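Local coordinates for aspartate--tRNA(Asp/Asn) ligase (Thermus thermophilus, PDB 1N9W), which attaches L-aspartate to both tRNA(Asp) and tRNA(Asn), first activating the amino acid with ATP as Asp-AMP, at residues Glu235-Glu240 / Gly388-Gly393. Numbering follows the deposited sequence.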
ATOM      1  N   GLU B 235      17.734   8.619  -3.089  1.00 35.96           N
ATOM      2  CA  GLU B 235      18.484   8.157  -4.260  1.00 35.78           C
ATOM      3  C   GLU B 235      18.468   6.642  -4.338  1.00 34.37           C
ATOM      4  O   GLU B 235      18.210   6.065  -5.393  1.00 34.19           O
ATOM      5  CB  GLU B 235      19.941   8.639  -4.195  1.00 37.69           C
ATOM      6  CG  GLU B 235      20.168  10.024  -4.791  1.00 42.10           C
ATOM      7  CD  GLU B 235      21.635  10.478  -4.696  1.00 43.53           C
ATOM      8  OE1 GLU B 235      22.542   9.677  -5.015  1.00 43.61           O
ATOM      9  OE2 GLU B 235      21.869  11.638  -4.321  1.00 45.91           O
ATOM     10  N   ALA B 236      18.756   6.004  -3.211  1.00 32.97           N
ATOM     11  CA  ALA B 236      18.780   4.547  -3.147  1.00 34.32           C
ATOM     12  C   ALA B 236      17.356   4.019  -3.333  1.00 33.80           C
ATOM     13  O   ALA B 236      17.146   3.019  -4.016  1.00 34.32           O
ATOM     14  CB  ALA B 236      19.356   4.095  -1.803  1.00 33.22           C
ATOM     15  N   LEU B 237      16.392   4.711  -2.725  1.00 33.01           N
ATOM     16  CA  LEU B 237      14.983   4.353  -2.819  1.00 32.81           C
ATOM     17  C   LEU B 237      14.551   4.343  -4.287  1.00 33.19           C
ATOM     18  O   LEU B 237      13.971   3.371  -4.765  1.00 32.48           O
ATOM     19  CB  LEU B 237      14.132   5.360  -2.038  1.00 32.27           C
ATOM     20  CG  LEU B 237      12.602   5.273  -2.136  1.00 32.28           C
ATOM     21  CD1 LEU B 237      12.116   3.975  -1.516  1.00 29.60           C
ATOM     22  CD2 LEU B 237      11.982   6.474  -1.423  1.00 31.65           C
ATOM     23  N   LEU B 238      14.851   5.429  -4.997  1.00 32.64           N
ATOM     24  CA  LEU B 238      14.502   5.557  -6.408  1.00 32.39           C
ATOM     25  C   LEU B 238      15.131   4.480  -7.269  1.00 32.52           C
ATOM     26  O   LEU B 238      14.484   3.941  -8.172  1.00 32.33           O
ATOM     27  CB  LEU B 238      14.925   6.923  -6.941  1.00 33.67           C
ATOM     28  CG  LEU B 238      14.020   8.086  -6.542  1.00 33.64           C
ATOM     29  CD1 LEU B 238      14.773   9.390  -6.690  1.00 33.63           C
ATOM     30  CD2 LEU B 238      12.764   8.061  -7.395  1.00 32.61           C
ATOM     31  N   ALA B 239      16.395   4.172  -7.002  1.00 31.61           N
ATOM     32  CA  ALA B 239      17.104   3.151  -7.773  1.00 31.65           C
ATOM     33  C   ALA B 239      16.361   1.831  -7.659  1.00 29.93           C
ATOM     34  O   ALA B 239      16.204   1.106  -8.641  1.00 29.50           O
ATOM     35  CB  ALA B 239      18.542   2.999  -7.247  1.00 31.64           C
ATOM     36  N   GLU B 240      15.907   1.521  -6.452  1.00 30.60           N
ATOM     37  CA  GLU B 240      15.163   0.290  -6.215  1.00 31.54           C
ATOM     38  C   GLU B 240      13.838   0.325  -6.986  1.00 29.58           C
ATOM     39  O   GLU B 240      13.508  -0.612  -7.708  1.00 29.21           O
ATOM     40  CB  GLU B 240      14.892   0.136  -4.718  1.00 36.13           C
ATOM     41  CG  GLU B 240      14.079  -1.095  -4.334  1.00 41.97           C
ATOM     42  CD  GLU B 240      14.923  -2.167  -3.687  1.00 46.20           C
ATOM     43  OE1 GLU B 240      15.992  -1.823  -3.131  1.00 48.90           O
ATOM     44  OE2 GLU B 240      14.514  -3.355  -3.713  1.00 48.79           O
ATOM     45  N   GLY B 388      13.567  14.119   9.716  1.00 38.23           N
ATOM     46  CA  GLY B 388      13.204  14.762   8.469  1.00 38.62           C
ATOM     47  C   GLY B 388      12.453  13.790   7.578  1.00 36.25           C
ATOM     48  O   GLY B 388      12.264  12.631   7.934  1.00 36.63           O
ATOM     49  N   GLY B 389      12.023  14.261   6.417  1.00 36.22           N
ATOM     50  CA  GLY B 389      11.296  13.399   5.511  1.00 33.93           C
ATOM     51  C   GLY B 389      11.027  14.063   4.182  1.00 34.08           C
ATOM     52  O   GLY B 389      11.445  15.198   3.936  1.00 34.20           O
ATOM     53  N   PHE B 390      10.316  13.349   3.321  1.00 33.89           N
ATOM     54  CA  PHE B 390       9.988  13.853   1.999  1.00 32.58           C
ATOM     55  C   PHE B 390       8.837  13.041   1.419  1.00 32.69           C
ATOM     56  O   PHE B 390       8.481  11.981   1.944  1.00 30.12           O
ATOM     57  CB  PHE B 390      11.225  13.779   1.097  1.00 32.35           C
ATOM     58  CG  PHE B 390      11.739  12.377   0.853  1.00 33.96           C
ATOM     59  CD1 PHE B 390      11.275  11.636  -0.231  1.00 32.68           C
ATOM     60  CD2 PHE B 390      12.708  11.811   1.682  1.00 32.91           C
ATOM     61  CE1 PHE B 390      11.766  10.362  -0.492  1.00 32.60           C
ATOM     62  CE2 PHE B 390      13.205  10.529   1.425  1.00 33.86           C
ATOM     63  CZ  PHE B 390      12.733   9.805   0.334  1.00 31.79           C
ATOM     64  N   ALA B 391       8.252  13.547   0.340  1.00 32.54           N
ATOM     65  CA  ALA B 391       7.133  12.881  -0.306  1.00 32.80           C
ATOM     66  C   ALA B 391       7.403  12.807  -1.792  1.00 33.09           C
ATOM     67  O   ALA B 391       8.012  13.709  -2.365  1.00 36.00           O
ATOM     68  CB  ALA B 391       5.846  13.653  -0.044  1.00 32.09           C
ATOM     69  N   ILE B 392       6.947  11.730  -2.418  1.00 32.41           N
ATOM     70  CA  ILE B 392       7.147  11.550  -3.843  1.00 30.59           C
ATOM     71  C   ILE B 392       5.817  11.546  -4.578  1.00 30.26           C
ATOM     72  O   ILE B 392       4.907  10.795  -4.228  1.00 30.34           O
ATOM     73  CB  ILE B 392       7.874  10.221  -4.138  1.00 31.71           C
ATOM     74  CG1 ILE B 392       9.235  10.216  -3.439  1.00 31.23           C
ATOM     75  CG2 ILE B 392       8.029  10.027  -5.634  1.00 28.96           C
ATOM     76  CD1 ILE B 392      10.084   9.002  -3.756  1.00 30.60           C
ATOM     77  N   GLY B 393       5.706  12.402  -5.589  1.00 29.11           N
ATOM     78  CA  GLY B 393       4.488  12.464  -6.378  1.00 28.44           C
ATOM     79  C   GLY B 393       4.489  11.264  -7.296  1.00 27.25           C
ATOM     80  O   GLY B 393       5.080  11.304  -8.377  1.00 27.67           O
TER
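Leu-237 meets Phe-390 and Ile-392 through a single methyl group, its CD2, and the whole contact is apolar: no hydrogen bond or salt bridge joins 235-240 to 388-393. Against the aromatic ring the methyl sits at the rim, near the ring plane and so not over a face, with CD2 of Leu-237 3.8 Å from CZ of Phe-390 and 4.0 Å from its CE1. The two side chains run past each other in opposite directions. Against Ile-392 the meeting is tip to tip, Leu-237 CD2 lying 3.9 Å from Ile-392 CD1.

Side-chain shape explains the reach. The CB of Leu-237 already points to the strand, and with CG anti to the backbone N (chi1 173°) the branch continues outward to it. Ile-392 has an extended outer chain (chi2 -175°) that carries CD1 out to the leucine, while its CG1 lies in the plane of the Phe-390 ring at the edge. Branched aliphatic chains suit such a buried place because their methyls fit around a rigid ring without a polar atom to satisfy; the flat, apolar ring of Phe-390 spans the gap from the strand and offers its edge to the methyl. CD2 of Leu-238 stays 4.6 Å from CD1 of Ile-392, beside the contact rather than in it.

Phe-390 and Ile-392 face the helix from the same side of strand 387-393, which runs between antiparallel neighbours 215-222 and 344-351 in the class II synthetase catalytic domain and ends at Gly-393, a predicted ATP-binding residue at the N-cap of helix 394-402. The Phe-390 side chain lies about 6 Å from that of Arg-352, predicted to bind L-aspartate, so the contact is probably near the substrate pocket. Helix 227-248 thus packs on one face of this sheet; its Leu-233 and Glu-234 also touch Phe-390, while Leu-237 reaches Phe-135 of helix 119-141.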